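Local coordinates for protein escJ (Escherichia coli, PDB 1YJ7) that probably forms part of the membrane-associated platform on which the type III secretion system is assembled, as a lipoprotein of the YscJ family, at residues 19-24 with 48-53; 26-31 with 38-43. The protein carries 3 engineered substitutions. One frame throughout, in Å; residues are numbered along the deposited sequence.

Contact 1: residues 19-24 with 48-53; sequences ALLLSN and VRAITI
Ile53 is wedged between Leu20, Leu21 and Asn24, and most of the tight packing runs through its two branches. Its CG2 lies anti to the backbone N and 3.7 Å from Leu20 CG, the branch point of that side chain. The two side chains run antiparallel as they pass. Leu21 reaches in with CD2, which touches Ile53 CG2 at 4.0 Å and rests on Ala50 at its CA and CB. The other Ile53 branch ends at CD1, 3.7 Å from Asn24 CB. Helices 11-23 and 47-56 both pack against the antiparallel sheet of this small alpha/beta domain. Their local axes come within 10.4 Å of each other, at an angle of 124°. Towards the solvent side the contact loosens. Here Arg49, bent at chi3 (61°), brings NH1 to Asn24 O at 2.8 Å, but the N-H points poorly (130°) and the bond is weak. Its NH2 is held more firmly by Asp25 O and a salt bridge to Asp46. The Asn24 amide turns back to its own helix end: ND2 donates to Leu20 O at 2.8 Å. Ser23 OG reaches that same carbonyl from the opposite face of its plane.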
ATOM      1  N   ALA D  19      21.137 -24.417  -0.291  1.00 14.04           N
ATOM      2  CA  ALA D  19      22.083 -24.651  -1.377  1.00 14.08           C
ATOM      3  C   ALA D  19      22.534 -23.354  -2.058  1.00 14.71           C
ATOM      4  O   ALA D  19      23.710 -23.174  -2.374  1.00 15.11           O
ATOM      5  CB  ALA D  19      21.490 -25.619  -2.408  1.00 13.46           C
ATOM      6  N   LEU D  20      21.589 -22.443  -2.285  1.00 14.65           N
ATOM      7  CA  LEU D  20      21.903 -21.177  -2.911  1.00 15.47           C
ATOM      8  C   LEU D  20      22.912 -20.403  -2.056  1.00 15.23           C
ATOM      9  O   LEU D  20      23.900 -19.867  -2.573  1.00 16.12           O
ATOM     10  CB  LEU D  20      20.622 -20.362  -3.130  1.00 15.06           C
ATOM     11  CG  LEU D  20      20.761 -18.904  -3.569  1.00 17.82           C
ATOM     12  CD1 LEU D  20      21.483 -18.805  -4.929  1.00 20.07           C
ATOM     13  CD2 LEU D  20      19.387 -18.298  -3.624  1.00 19.31           C
ATOM     14  N   LEU D  21      22.660 -20.345  -0.753  1.00 15.83           N
ATOM     15  CA  LEU D  21      23.524 -19.599   0.162  1.00 15.89           C
ATOM     16  C   LEU D  21      24.903 -20.251   0.271  1.00 16.74           C
ATOM     17  O   LEU D  21      25.926 -19.565   0.192  1.00 16.96           O
ATOM     18  CB  LEU D  21      22.875 -19.435   1.533  1.00 15.58           C
ATOM     19  CG  LEU D  21      21.664 -18.489   1.532  1.00 16.68           C
ATOM     20  CD1 LEU D  21      20.985 -18.538   2.865  1.00 17.32           C
ATOM     21  CD2 LEU D  21      22.062 -17.068   1.184  1.00 16.27           C
ATOM     22  N   LEU D  22      24.932 -21.577   0.400  1.00 17.75           N
ATOM     23  CA  LEU D  22      26.204 -22.308   0.505  1.00 18.05           C
ATOM     24  C   LEU D  22      27.057 -22.134  -0.744  1.00 19.22           C
ATOM     25  O   LEU D  22      28.289 -22.012  -0.652  1.00 19.78           O
ATOM     26  CB  LEU D  22      25.956 -23.791   0.774  1.00 17.80           C
ATOM     27  CG  LEU D  22      25.474 -24.159   2.165  1.00 17.49           C
ATOM     28  CD1 LEU D  22      25.115 -25.633   2.211  1.00 16.76           C
ATOM     29  CD2 LEU D  22      26.512 -23.827   3.239  1.00 18.45           C
ATOM     30  N   SER D  23      26.414 -22.052  -1.904  1.00 20.03           N
ATOM     31  CA  SER D  23      27.131 -21.908  -3.163  1.00 21.22           C
ATOM     32  C   SER D  23      27.743 -20.507  -3.315  1.00 22.05           C
ATOM     33  O   SER D  23      28.619 -20.301  -4.145  1.00 22.14           O
ATOM     34  CB  SER D  23      26.230 -22.242  -4.345  1.00 21.61           C
ATOM     35  OG  SER D  23      25.297 -21.212  -4.578  1.00 24.31           O
ATOM     36  N   ASN D  24      27.265 -19.564  -2.505  1.00 22.83           N
ATOM     37  CA  ASN D  24      27.809 -18.210  -2.425  1.00 23.82           C
ATOM     38  C   ASN D  24      28.698 -18.012  -1.211  1.00 24.61           C
ATOM     39  O   ASN D  24      28.989 -16.873  -0.813  1.00 24.78           O
ATOM     40  CB  ASN D  24      26.661 -17.195  -2.389  1.00 24.21           C
ATOM     41  CG  ASN D  24      26.052 -16.979  -3.739  1.00 24.62           C
ATOM     42  OD1 ASN D  24      26.565 -16.201  -4.534  1.00 27.47           O
ATOM     43  ND2 ASN D  24      24.966 -17.686  -4.032  1.00 24.10           N
ATOM     44  N   VAL D  48      23.290  -9.546   6.026  1.00 18.22           N
ATOM     45  CA  VAL D  48      22.910  -8.638   4.937  1.00 18.53           C
ATOM     46  C   VAL D  48      23.144  -9.288   3.577  1.00 18.45           C
ATOM     47  O   VAL D  48      22.292  -9.223   2.705  1.00 18.66           O
ATOM     48  CB  VAL D  48      23.646  -7.281   5.020  1.00 19.15           C
ATOM     49  CG1 VAL D  48      23.400  -6.445   3.773  1.00 19.37           C
ATOM     50  CG2 VAL D  48      23.199  -6.534   6.273  1.00 18.98           C
ATOM     51  N   ARG D  49      24.292  -9.933   3.420  1.00 18.29           N
ATOM     52  CA  ARG D  49      24.624 -10.611   2.180  1.00 18.91           C
ATOM     53  C   ARG D  49      23.610 -11.719   1.892  1.00 17.59           C
ATOM     54  O   ARG D  49      23.176 -11.879   0.752  1.00 17.77           O
ATOM     55  CB  ARG D  49      26.050 -11.163   2.251  1.00 19.81           C
ATOM     56  CG  ARG D  49      26.583 -11.729   0.952  1.00 23.01           C
ATOM     57  CD  ARG D  49      28.110 -11.802   0.926  1.00 25.97           C
ATOM     58  NE  ARG D  49      28.632 -12.665   1.994  1.00 29.26           N
ATOM     59  CZ  ARG D  49      29.123 -13.895   1.814  1.00 32.15           C
ATOM     60  NH1 ARG D  49      29.162 -14.451   0.613  1.00 33.22           N
ATOM     61  NH2 ARG D  49      29.566 -14.584   2.857  1.00 33.04           N
ATOM     62  N   ALA D  50      23.213 -12.450   2.925  1.00 16.64           N
ATOM     63  CA  ALA D  50      22.251 -13.541   2.772  1.00 16.37           C
ATOM     64  C   ALA D  50      20.888 -13.041   2.299  1.00 16.25           C
ATOM     65  O   ALA D  50      20.297 -13.607   1.402  1.00 15.75           O
ATOM     66  CB  ALA D  50      22.101 -14.315   4.060  1.00 16.41           C
ATOM     67  N   ILE D  51      20.390 -11.989   2.928  1.00 15.80           N
ATOM     68  CA  ILE D  51      19.118 -11.420   2.542  1.00 15.84           C
ATOM     69  C   ILE D  51      19.160 -10.861   1.109  1.00 15.87           C
ATOM     70  O   ILE D  51      18.169 -10.977   0.365  1.00 15.96           O
ATOM     71  CB  ILE D  51      18.700 -10.353   3.592  1.00 16.08           C
ATOM     72  CG1 ILE D  51      18.412 -11.045   4.934  1.00 16.70           C
ATOM     73  CG2 ILE D  51      17.466  -9.576   3.123  1.00 16.88           C
ATOM     74  CD1 ILE D  51      17.372 -12.141   4.899  1.00 18.89           C
ATOM     75  N   THR D  52      20.286 -10.279   0.714  1.00 15.65           N
ATOM     76  CA  THR D  52      20.433  -9.753  -0.654  1.00 15.99           C
ATOM     77  C   THR D  52      20.320 -10.904  -1.661  1.00 16.05           C
ATOM     78  O   THR D  52      19.572 -10.821  -2.635  1.00 15.84           O
ATOM     79  CB  THR D  52      21.764  -9.015  -0.829  1.00 16.70           C
ATOM     80  OG1 THR D  52      21.812  -7.878   0.058  1.00 18.70           O
ATOM     81  CG2 THR D  52      21.899  -8.421  -2.251  1.00 18.87           C
ATOM     82  N   ILE D  53      21.054 -11.978  -1.398  1.00 15.58           N
ATOM     83  CA  ILE D  53      21.046 -13.153  -2.267  1.00 15.48           C
ATOM     84  C   ILE D  53      19.657 -13.761  -2.331  1.00 15.28           C
ATOM     85  O   ILE D  53      19.161 -14.063  -3.417  1.00 15.69           O
ATOM     86  CB  ILE D  53      22.097 -14.213  -1.783  1.00 15.46           C
ATOM     87  CG1 ILE D  53      23.508 -13.700  -2.031  1.00 16.79           C
ATOM     88  CG2 ILE D  53      21.896 -15.564  -2.534  1.00 15.75           C
ATOM     89  CD1 ILE D  53      24.581 -14.424  -1.231  1.00 17.64           C
TER

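Contact 2: residues 26-31 with 38-43; sequences VNVSKE and MTLSVA. Engineered in segment 38-43: Ala43 (natural residue Glu).
Ser29 and Ser41 form a hydrogen-bonded pair in the antiparallel beta hairpin of strands 28-32 and 38-42. Ser29 N donates to Ser41 O at 2.9 Å, and Ser41 N returns the bond to Ser29 O. Glu31 and Thr39 repeat the pattern, with Thr39 N to Glu31 O at 2.9 Å and nearly straight (165°). CA-H...O contacts accompany these bonds along the ladder. The shortest runs from Lys30 CA to Thr39 O, 3.2 Å. Apolar contacts lie on the face of Val28, Lys30, Leu40 and Val42, which helix 11-23 covers in part. Leu40 CD2 touches Val28 CG2 at 3.9 Å and also lies 3.7 Å from Lys30 CB. The Lys30 and Leu40 side chains run alongside each other in one direction. Lys30 CD comes within 3.9 Å of Met38 SD, and the chain bends only beyond it, at chi3 (67°). Val26, just before strand 28-32, meets Val42 CG1 with its own CG1. The engineered Ala43 has its CB beside Asn27 ND2. On the face of Ser29, Glu31, Thr39 and Ser41 the side chains are more polar. There the exposed Glu31 lays its carboxylate alongside Thr39, with OE1 3.6 Å from the CG2 methyl.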
ATOM      1  N   VAL D  26      28.163 -18.426   1.932  1.00 25.10           N
ATOM      2  CA  VAL D  26      27.500 -17.952   3.131  1.00 25.68           C
ATOM      3  C   VAL D  26      27.343 -19.125   4.080  1.00 26.82           C
ATOM      4  O   VAL D  26      26.808 -20.150   3.697  1.00 27.18           O
ATOM      5  CB  VAL D  26      26.101 -17.370   2.820  1.00 24.97           C
ATOM      6  CG1 VAL D  26      25.338 -17.041   4.117  1.00 25.09           C
ATOM      7  CG2 VAL D  26      26.225 -16.166   1.936  1.00 25.32           C
ATOM      8  N   ASN D  27      27.768 -18.938   5.321  1.00 28.50           N
ATOM      9  CA  ASN D  27      27.669 -19.957   6.367  1.00 29.82           C
ATOM     10  C   ASN D  27      26.219 -20.032   6.865  1.00 29.39           C
ATOM     11  O   ASN D  27      25.767 -19.208   7.655  1.00 30.48           O
ATOM     12  CB  ASN D  27      28.683 -19.637   7.497  1.00 30.79           C
ATOM     13  CG  ASN D  27      28.323 -20.254   8.856  1.00 33.45           C
ATOM     14  OD1 ASN D  27      27.624 -21.269   8.949  1.00 36.77           O
ATOM     15  ND2 ASN D  27      28.831 -19.636   9.920  1.00 37.17           N
ATOM     16  N   VAL D  28      25.496 -21.042   6.405  1.00 28.58           N
ATOM     17  CA  VAL D  28      24.108 -21.225   6.815  1.00 27.55           C
ATOM     18  C   VAL D  28      23.943 -22.542   7.576  1.00 26.90           C
ATOM     19  O   VAL D  28      24.586 -23.545   7.284  1.00 27.09           O
ATOM     20  CB  VAL D  28      23.113 -21.080   5.609  1.00 27.49           C
ATOM     21  CG1 VAL D  28      23.602 -21.801   4.388  1.00 27.47           C
ATOM     22  CG2 VAL D  28      21.699 -21.552   5.974  1.00 27.45           C
ATOM     23  N   SER D  29      23.102 -22.505   8.590  1.00 26.01           N
ATOM     24  CA  SER D  29      22.772 -23.683   9.362  1.00 26.00           C
ATOM     25  C   SER D  29      21.275 -23.925   9.318  1.00 25.16           C
ATOM     26  O   SER D  29      20.474 -22.990   9.251  1.00 24.27           O
ATOM     27  CB  SER D  29      23.269 -23.536  10.798  1.00 26.40           C
ATOM     28  OG  SER D  29      22.665 -22.433  11.421  1.00 29.27           O
ATOM     29  N   LYS D  30      20.909 -25.201   9.331  1.00 24.45           N
ATOM     30  CA  LYS D  30      19.533 -25.625   9.233  1.00 24.02           C
ATOM     31  C   LYS D  30      19.197 -26.507  10.422  1.00 25.62           C
ATOM     32  O   LYS D  30      20.005 -27.347  10.815  1.00 25.75           O
ATOM     33  CB  LYS D  30      19.312 -26.404   7.936  1.00 23.63           C
ATOM     34  CG  LYS D  30      17.860 -26.760   7.696  1.00 21.41           C
ATOM     35  CD  LYS D  30      17.615 -27.281   6.285  1.00 20.39           C
ATOM     36  CE  LYS D  30      18.305 -28.647   6.053  1.00 19.50           C
ATOM     37  NZ  LYS D  30      18.258 -29.056   4.597  1.00 17.56           N
ATOM     38  N   GLU D  31      18.020 -26.310  10.990  1.00 26.78           N
ATOM     39  CA  GLU D  31      17.514 -27.173  12.046  1.00 29.07           C
ATOM     40  C   GLU D  31      16.060 -27.517  11.775  1.00 29.42           C
ATOM     41  O   GLU D  31      15.296 -26.716  11.227  1.00 28.91           O
ATOM     42  CB  GLU D  31      17.732 -26.547  13.449  1.00 29.66           C
ATOM     43  CG  GLU D  31      16.695 -25.541  13.909  1.00 34.08           C
ATOM     44  CD  GLU D  31      17.264 -24.475  14.857  1.00 40.01           C
ATOM     45  OE1 GLU D  31      16.938 -23.271  14.663  1.00 41.81           O
ATOM     46  OE2 GLU D  31      18.031 -24.835  15.798  1.00 43.06           O
ATOM     47  N   MET D  38      11.586 -26.635   8.589  1.00 26.21           N
ATOM     48  CA  MET D  38      12.968 -26.228   8.703  1.00 24.68           C
ATOM     49  C   MET D  38      13.126 -24.751   9.052  1.00 23.17           C
ATOM     50  O   MET D  38      12.345 -23.903   8.622  1.00 22.29           O
ATOM     51  CB  MET D  38      13.684 -26.527   7.387  1.00 24.30           C
ATOM     52  CG  MET D  38      13.672 -27.999   7.040  1.00 25.06           C
ATOM     53  SD  MET D  38      14.676 -28.994   8.192  1.00 25.24           S
ATOM     54  CE  MET D  38      14.375 -30.620   7.426  1.00 28.03           C
ATOM     55  N   THR D  39      14.181 -24.477   9.796  1.00 22.13           N
ATOM     56  CA  THR D  39      14.651 -23.135  10.102  1.00 21.78           C
ATOM     57  C   THR D  39      16.054 -22.951   9.560  1.00 21.09           C
ATOM     58  O   THR D  39      16.948 -23.767   9.843  1.00 21.26           O
ATOM     59  CB  THR D  39      14.701 -22.937  11.631  1.00 21.42           C
ATOM     60  OG1 THR D  39      13.376 -22.979  12.159  1.00 22.42           O
ATOM     61  CG2 THR D  39      15.247 -21.554  11.998  1.00 22.28           C
ATOM     62  N   LEU D  40      16.269 -21.868   8.815  1.00 19.69           N
ATOM     63  CA  LEU D  40      17.583 -21.453   8.383  1.00 19.89           C
ATOM     64  C   LEU D  40      18.073 -20.250   9.166  1.00 20.45           C
ATOM     65  O   LEU D  40      17.297 -19.345   9.430  1.00 21.07           O
ATOM     66  CB  LEU D  40      17.584 -21.076   6.893  1.00 19.66           C
ATOM     67  CG  LEU D  40      17.248 -22.197   5.930  1.00 19.19           C
ATOM     68  CD1 LEU D  40      17.244 -21.660   4.502  1.00 16.87           C
ATOM     69  CD2 LEU D  40      18.221 -23.365   6.072  1.00 18.59           C
ATOM     70  N   SER D  41      19.356 -20.264   9.515  1.00 21.15           N
ATOM     71  CA  SER D  41      20.046 -19.169  10.200  1.00 22.22           C
ATOM     72  C   SER D  41      21.421 -18.952   9.603  1.00 22.10           C
ATOM     73  O   SER D  41      21.972 -19.819   8.941  1.00 22.37           O
ATOM     74  CB  SER D  41      20.188 -19.466  11.705  1.00 22.15           C
ATOM     75  OG  SER D  41      18.970 -19.929  12.248  1.00 24.81           O
ATOM     76  N   VAL D  42      21.987 -17.774   9.820  1.00 22.51           N
ATOM     77  CA  VAL D  42      23.299 -17.441   9.294  1.00 23.19           C
ATOM     78  C   VAL D  42      24.062 -16.666  10.349  1.00 23.50           C
ATOM     79  O   VAL D  42      23.461 -16.100  11.257  1.00 23.96           O
ATOM     80  CB  VAL D  42      23.207 -16.567   8.018  1.00 23.54           C
ATOM     81  CG1 VAL D  42      22.631 -17.367   6.870  1.00 24.76           C
ATOM     82  CG2 VAL D  42      22.366 -15.289   8.301  1.00 24.50           C
ATOM     83  N   ALA D  43      25.382 -16.639  10.221  1.00 24.39           N
ATOM     84  CA  ALA D  43      26.226 -15.764  11.040  1.00 24.70           C
ATOM     85  C   ALA D  43      25.781 -14.326  10.846  1.00 25.08           C
ATOM     86  O   ALA D  43      25.449 -13.935   9.722  1.00 23.26           O
ATOM     87  CB  ALA D  43      27.685 -15.915  10.637  1.00 25.30           C
TER

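In the fold
Contact 2 is made by the chain that runs between the two segments of contact 1, and their centres lie about 10 Å apart. Helix 11-23 leads into strand 28-32, and strand 38-42 into helix 47-56. Each contact has a buried apolar part, Leu21 and Ala50 in contact 1, Leu40 and Val42 in contact 2. Each also has an exposed edge, at Arg49 and at Asn27 and Glu31. Contact 1 holds helix to helix by apolar side chains, with a weak polar link on its solvent side. Contact 2 holds strand to strand by backbone hydrogen bonds. Leu21 joins them: its CB packs on Val28 CG1, and its carbonyl probably accepts a bond from Val26 N. Leu5 of strand 3-9 touches both Leu21 and Val42.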